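Local coordinates for SIR4-interacting protein SIF2 (Saccharomyces cerevisiae, PDB 1R5M) that serves in the Set3C corepressor complex of yeast, antagonizes telomeric silencing and may recruit SIR4 to other sites, at residues 53-58 against 402-408; 170-174 against 185-190. One frame throughout, in Å; residues are numbered along the deposited sequence.

The two contacts lie on opposite sides of the centre of this eight-repeat WD40 propeller, with their own centres about 32 Å apart and no atoms touching. The centre of interaction 1 lies about 14 Å from the chain centre, and it pairs loops of the first and last repeats, far apart in sequence; the centre of interaction 2 lies about 20 Å from the chain centre, and it pairs neighbouring strands of a single blade. Both mix buried and exposed residues. The chemistry follows the place: without strand pairing, residues 53-58 and 402-408 are joined by asparagine amides, an indole and bridging waters, whereas residues 170-174 and 185-190 rest on backbone hydrogen bonds, with charged side chains at the fringe.

Interaction 1. Residues 53-58 against 402-408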
loop_
_atom_site.group_PDB
_atom_site.type_symbol
_atom_site.label_atom_id
_atom_site.label_comp_id
_atom_site.label_asym_id
_atom_site.label_seq_id
_atom_site.Cartn_x
_atom_site.Cartn_y
_atom_site.Cartn_z
ATOM N N TRP A 53 -5.108 -8.850 -0.851
ATOM C CA TRP A 53 -5.715 -9.891 -1.671
ATOM C C TRP A 53 -4.792 -10.338 -2.793
ATOM O O TRP A 53 -3.946 -9.578 -3.261
ATOM C CB TRP A 53 -7.026 -9.391 -2.282
ATOM C CG TRP A 53 -8.093 -9.082 -1.283
ATOM C CD1 TRP A 53 -8.216 -7.947 -0.536
ATOM C CD2 TRP A 53 -9.207 -9.916 -0.938
ATOM N NE1 TRP A 53 -9.343 -8.018 0.252
ATOM C CE2 TRP A 53 -9.969 -9.217 0.024
ATOM C CE3 TRP A 53 -9.635 -11.186 -1.350
ATOM C CZ2 TRP A 53 -11.139 -9.745 0.583
ATOM C CZ3 TRP A 53 -10.801 -11.712 -0.792
ATOM C CH2 TRP A 53 -11.537 -10.989 0.164
ATOM N N ASN A 54 -4.964 -11.582 -3.223
ATOM C CA ASN A 54 -4.155 -12.113 -4.304
ATOM C C ASN A 54 -4.448 -11.289 -5.559
ATOM O O ASN A 54 -5.606 -11.015 -5.874
ATOM C CB ASN A 54 -4.503 -13.579 -4.528
ATOM C CG ASN A 54 -3.545 -14.255 -5.479
ATOM O OD1 ASN A 54 -3.612 -14.060 -6.691
ATOM N ND2 ASN A 54 -2.629 -15.045 -4.929
ATOM N N PRO A 55 -3.403 -10.881 -6.294
ATOM C CA PRO A 55 -3.630 -10.079 -7.498
ATOM C C PRO A 55 -4.369 -10.752 -8.651
ATOM O O PRO A 55 -4.894 -10.065 -9.530
ATOM C CB PRO A 55 -2.219 -9.637 -7.889
ATOM C CG PRO A 55 -1.368 -10.778 -7.413
ATOM C CD PRO A 55 -1.961 -11.088 -6.057
ATOM N N LEU A 56 -4.427 -12.077 -8.651
ATOM C CA LEU A 56 -5.091 -12.781 -9.744
ATOM C C LEU A 56 -6.264 -13.671 -9.349
ATOM O O LEU A 56 -7.027 -14.104 -10.213
ATOM C CB LEU A 56 -4.060 -13.598 -10.529
ATOM C CG LEU A 56 -3.003 -12.746 -11.239
ATOM C CD1 LEU A 56 -1.999 -13.645 -11.936
ATOM C CD2 LEU A 56 -3.682 -11.822 -12.244
ATOM N N ASP A 57 -6.417 -13.942 -8.056
ATOM C CA ASP A 57 -7.514 -14.781 -7.579
ATOM C C ASP A 57 -8.391 -13.945 -6.651
ATOM O O ASP A 57 -8.001 -13.641 -5.523
ATOM C CB ASP A 57 -6.967 -15.991 -6.821
ATOM C CG ASP A 57 -8.029 -17.040 -6.557
ATOM O OD1 ASP A 57 -9.184 -16.663 -6.264
ATOM O OD2 ASP A 57 -7.707 -18.245 -6.635
ATOM N N GLU A 58 -9.582 -13.591 -7.122
ATOM C CA GLU A 58 -10.492 -12.757 -6.344
ATOM C C GLU A 58 -10.961 -13.346 -5.020
ATOM O O GLU A 58 -11.502 -12.625 -4.182
ATOM C CB GLU A 58 -11.717 -12.389 -7.187
ATOM C CG GLU A 58 -12.768 -13.483 -7.300
ATOM C CD GLU A 58 -14.042 -12.979 -7.954
ATOM O OE1 GLU A 58 -14.091 -12.913 -9.201
ATOM O OE2 GLU A 58 -14.987 -12.629 -7.217
ATOM N N TRP A 402 -8.479 -4.107 -1.386
ATOM C CA TRP A 402 -9.453 -4.536 -2.391
ATOM C C TRP A 402 -9.102 -5.895 -2.980
ATOM O O TRP A 402 -7.924 -6.179 -3.222
ATOM C CB TRP A 402 -9.459 -3.600 -3.597
ATOM C CG TRP A 402 -10.005 -2.231 -3.430
ATOM C CD1 TRP A 402 -9.306 -1.096 -3.125
ATOM C CD2 TRP A 402 -11.343 -1.818 -3.706
ATOM N NE1 TRP A 402 -10.131 0.003 -3.210
ATOM C CE2 TRP A 402 -11.387 -0.415 -3.564
ATOM C CE3 TRP A 402 -12.512 -2.501 -4.067
ATOM C CZ2 TRP A 402 -12.555 0.321 -3.774
ATOM C CZ3 TRP A 402 -13.676 -1.769 -4.278
ATOM C CH2 TRP A 402 -13.687 -0.374 -4.130
ATOM N N ASN A 403 -10.106 -6.724 -3.252
ATOM C CA ASN A 403 -9.803 -7.985 -3.915
ATOM C C ASN A 403 -9.660 -7.582 -5.388
ATOM O O ASN A 403 -10.053 -6.474 -5.771
ATOM C CB ASN A 403 -10.890 -9.050 -3.659
ATOM C CG ASN A 403 -12.154 -8.856 -4.477
ATOM O OD1 ASN A 403 -12.557 -7.741 -4.800
ATOM N ND2 ASN A 403 -12.812 -9.971 -4.785
ATOM N N CYS A 404 -9.076 -8.442 -6.213
ATOM C CA CYS A 404 -8.837 -8.062 -7.600
ATOM C C CYS A 404 -10.065 -7.782 -8.459
ATOM O O CYS A 404 -9.976 -7.043 -9.440
ATOM C CB CYS A 404 -7.931 -9.097 -8.288
ATOM S SG CYS A 404 -8.593 -10.769 -8.443
ATOM N N ALA A 405 -11.205 -8.350 -8.085
ATOM C CA ALA A 405 -12.440 -8.150 -8.839
ATOM C C ALA A 405 -13.155 -6.864 -8.434
ATOM O O ALA A 405 -14.073 -6.408 -9.119
ATOM C CB ALA A 405 -13.363 -9.346 -8.641
ATOM N N GLY A 406 -12.735 -6.286 -7.314
ATOM C CA GLY A 406 -13.350 -5.060 -6.840
ATOM C C GLY A 406 -14.709 -5.230 -6.185
ATOM O O GLY A 406 -15.451 -4.255 -6.053
ATOM N N ASN A 407 -15.049 -6.447 -5.767
ATOM C CA ASN A 407 -16.342 -6.670 -5.123
ATOM C C ASN A 407 -16.228 -6.969 -3.632
ATOM O O ASN A 407 -17.227 -7.263 -2.973
ATOM C CB ASN A 407 -17.121 -7.798 -5.822
ATOM C CG ASN A 407 -16.324 -9.085 -5.946
ATOM O OD1 ASN A 407 -15.589 -9.470 -5.040
ATOM N ND2 ASN A 407 -16.486 -9.769 -7.073
ATOM N N LYS A 408 -15.011 -6.891 -3.100
ATOM C CA LYS A 408 -14.778 -7.134 -1.681
ATOM C C LYS A 408 -13.633 -6.278 -1.160
ATOM O O LYS A 408 -12.659 -6.024 -1.871
ATOM C CB LYS A 408 -14.430 -8.605 -1.422
ATOM C CG LYS A 408 -15.533 -9.593 -1.769
ATOM C CD LYS A 408 -15.089 -11.019 -1.494
ATOM C CE LYS A 408 -16.173 -12.012 -1.874
ATOM N NZ LYS A 408 -16.557 -11.880 -3.308
HETATM O O HOH W 1 -5.438 -6.231 -2.189
HETATM O O HOH W 2 -8.102 -10.856 -4.982
#
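Asn403 ND2 donates to Glu58 O over 3.0 Å along an almost straight line (171° at the hydrogen), and the acceptor lies in the amide plane. The same nitrogen also donates to Asn407 OD1, while Asn403 OD1 accepts Asn407 N on a lone pair and Lys408 N from above the carbonyl plane, so both ends of this buried amide are satisfied. The backbone sets Asn403 CB over one face of Trp53, 3.6 Å from the centroid of the six-membered ring in a CH-pi contact, and chi1 of 77° turns the amide to where ND2 meets both acceptors. Lys408 CD adds to this packing at 3.9 Å from Trp53 CH2, and Trp53 NE1 has a weak hydrogen bond to Ser401 O. With alanine in place of Trp53, Asn403 CB and the Lys408 methylenes would probably lose the surface they pack on, opening a gap between the loops.

Asn407 ND2 reaches Glu58 OE2 at 3.2 Å from above the carboxylate plane. Lys408 NZ donates to Asn407 OD1 at 3.1 Å, from the face opposite Asn403 ND2, and stays 4.3 Å from Glu58 OE2. Waters complete the join: one accepts from Trp53 N and donates to Trp402 O at 2.7 Å, another accepts from Cys404 N and donates to Asn54 O and Asp57 O. Asn54 OD1 accepts from Leu56 N, an Asx turn, and from Asp57 N; its ND2 bonds Gly120 O. The first and last WD repeats are joined here by asparagine N-H groups bonding a backbone carbonyl and a carboxylate, with water and indole packing but no salt bridge.

Interaction 2. Residues 170-174 against 185-190; sequences ENVTI and QHFELK
Thr173 and Phe187 exchange two backbone hydrogen bonds, Thr173 N to Phe187 O at 2.9 Å (172° at the hydrogen) and Phe187 N to Thr173 O at 2.7 Å (161°), the signature of an antiparallel hydrogen-bonded pair. Ile174 and His186 follow as the non-hydrogen-bonded pair, flanked by CA-H...O contacts such as Ile174 CA to Gln185 O at 3.5 Å. Beside the end of strand 182-187, His186 ND1 donates to Glu188 OE2 at 2.9 Å, which accepts on its syn lone pair, with a weaker bond to OE1; this is likely to limit rotation of the exposed imidazole.

Where the strands part, water takes over. One molecule accepts from Leu189 N and lies 2.6 Å from Asn171 O; another accepts from Lys190 N and reaches Glu170 O only weakly. The Lys190 chain crosses Asn171 at about a right angle, its CD 3.5 Å from Asn171 CB, and carries NZ to 4.0 Å from Glu170 OE1, near enough for charge attraction but short of a salt bridge.

Packing differs by face. Beside His186, the bend of Ile174 at chi2 (-62°) brings CD1 to 3.4 Å from His186 CB. On the face of Thr173 and Phe187, Phe187 CD1 lies close to Thr173 O, and both side chains touch Ile222 of the following sheet, where Phe187 also meets Tyr232. Asp168 OD1 receives Val172 N in the turn leading into strand 173-177. This is the hairpin of the third and fourth strands of a WD40 blade, with 182-187 as the strand at the blade's outer edge and one face packed on the next blade.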
loop_
_atom_site.group_PDB
_atom_site.type_symbol
_atom_site.label_atom_id
_atom_site.label_comp_id
_atom_site.label_asym_id
_atom_site.label_seq_id
_atom_site.Cartn_x
_atom_site.Cartn_y
_atom_site.Cartn_z
ATOM N N GLU A 170 13.676 1.738 10.431
ATOM C CA GLU A 170 14.917 2.483 10.623
ATOM C C GLU A 170 15.509 2.861 9.270
ATOM O O GLU A 170 16.639 3.337 9.179
ATOM C CB GLU A 170 15.919 1.645 11.420
ATOM C CG GLU A 170 15.461 1.317 12.833
ATOM C CD GLU A 170 15.120 2.558 13.636
ATOM O OE1 GLU A 170 15.918 3.518 13.614
ATOM O OE2 GLU A 170 14.058 2.573 14.295
ATOM N N ASN A 171 14.719 2.641 8.225
ATOM C CA ASN A 171 15.100 2.934 6.852
ATOM C C ASN A 171 16.228 2.093 6.281
ATOM O O ASN A 171 16.841 2.465 5.281
ATOM C CB ASN A 171 15.408 4.418 6.685
ATOM C CG ASN A 171 14.151 5.260 6.666
ATOM O OD1 ASN A 171 13.272 5.070 5.818
ATOM N ND2 ASN A 171 14.052 6.190 7.602
ATOM N N VAL A 172 16.514 0.963 6.913
ATOM C CA VAL A 172 17.526 0.080 6.364
ATOM C C VAL A 172 16.784 -0.520 5.180
ATOM O O VAL A 172 15.678 -1.038 5.337
ATOM C CB VAL A 172 17.922 -1.029 7.351
ATOM C CG1 VAL A 172 18.817 -2.050 6.662
ATOM C CG2 VAL A 172 18.654 -0.419 8.537
ATOM N N THR A 173 17.376 -0.421 3.998
ATOM C CA THR A 173 16.745 -0.925 2.787
ATOM C C THR A 173 17.618 -2.000 2.164
ATOM O O THR A 173 18.823 -1.817 2.002
ATOM C CB THR A 173 16.524 0.221 1.792
ATOM O OG1 THR A 173 15.768 1.256 2.434
ATOM C CG2 THR A 173 15.765 -0.265 0.570
ATOM N N ILE A 174 16.997 -3.120 1.810
ATOM C CA ILE A 174 17.726 -4.244 1.242
ATOM C C ILE A 174 17.201 -4.691 -0.116
ATOM O O ILE A 174 15.991 -4.769 -0.322
ATOM C CB ILE A 174 17.650 -5.468 2.187
ATOM C CG1 ILE A 174 18.170 -5.095 3.578
ATOM C CG2 ILE A 174 18.428 -6.636 1.598
ATOM C CD1 ILE A 174 19.615 -4.662 3.604
ATOM N N GLN A 185 22.327 -5.867 -2.147
ATOM C CA GLN A 185 22.737 -4.530 -1.749
ATOM C C GLN A 185 22.010 -4.143 -0.475
ATOM O O GLN A 185 20.910 -4.624 -0.208
ATOM C CB GLN A 185 22.411 -3.496 -2.832
ATOM C CG GLN A 185 23.200 -3.632 -4.121
ATOM C CD GLN A 185 23.202 -2.342 -4.920
ATOM O OE1 GLN A 185 23.716 -1.320 -4.464
ATOM N NE2 GLN A 185 22.620 -2.380 -6.114
ATOM N N HIS A 186 22.634 -3.277 0.314
ATOM C CA HIS A 186 22.034 -2.802 1.550
ATOM C C HIS A 186 22.258 -1.299 1.621
ATOM O O HIS A 186 23.353 -0.815 1.331
ATOM C CB HIS A 186 22.662 -3.507 2.759
ATOM C CG HIS A 186 24.126 -3.249 2.925
ATOM N ND1 HIS A 186 24.621 -2.074 3.449
ATOM C CD2 HIS A 186 25.205 -4.015 2.637
ATOM C CE1 HIS A 186 25.941 -2.126 3.477
ATOM N NE2 HIS A 186 26.321 -3.294 2.988
ATOM N N PHE A 187 21.216 -0.560 1.988
ATOM C CA PHE A 187 21.324 0.891 2.075
ATOM C C PHE A 187 20.890 1.422 3.434
ATOM O O PHE A 187 19.859 1.017 3.972
ATOM C CB PHE A 187 20.474 1.562 0.989
ATOM C CG PHE A 187 20.641 0.962 -0.380
ATOM C CD1 PHE A 187 19.840 -0.096 -0.791
ATOM C CD2 PHE A 187 21.602 1.455 -1.257
ATOM C CE1 PHE A 187 19.991 -0.659 -2.060
ATOM C CE2 PHE A 187 21.763 0.900 -2.526
ATOM C CZ PHE A 187 20.956 -0.157 -2.928
ATOM N N GLU A 188 21.696 2.325 3.985
ATOM C CA GLU A 188 21.413 2.969 5.264
ATOM C C GLU A 188 21.683 4.448 5.009
ATOM O O GLU A 188 22.699 4.990 5.445
ATOM C CB GLU A 188 22.351 2.457 6.363
ATOM C CG GLU A 188 22.337 0.952 6.575
ATOM C CD GLU A 188 23.053 0.196 5.471
ATOM O OE1 GLU A 188 24.222 0.530 5.181
ATOM O OE2 GLU A 188 22.451 -0.735 4.898
ATOM N N LEU A 189 20.766 5.091 4.296
ATOM C CA LEU A 189 20.914 6.493 3.927
ATOM C C LEU A 189 20.723 7.521 5.041
ATOM O O LEU A 189 20.995 8.704 4.840
ATOM C CB LEU A 189 19.971 6.808 2.761
ATOM C CG LEU A 189 20.103 5.883 1.546
ATOM C CD1 LEU A 189 19.144 6.331 0.451
ATOM C CD2 LEU A 189 21.538 5.896 1.034
ATOM N N LYS A 190 20.263 7.082 6.208
ATOM C CA LYS A 190 20.060 8.000 7.326
ATOM C C LYS A 190 21.395 8.425 7.930
ATOM O O LYS A 190 21.993 9.416 7.507
ATOM C CB LYS A 190 19.197 7.347 8.408
ATOM C CG LYS A 190 17.784 7.009 7.961
ATOM C CD LYS A 190 16.964 6.425 9.102
ATOM C CE LYS A 190 16.816 7.417 10.246
ATOM N NZ LYS A 190 16.030 6.844 11.373
HETATM O O HOH W 3 19.249 4.295 7.279
HETATM O O HOH W 4 18.230 3.680 3.520
#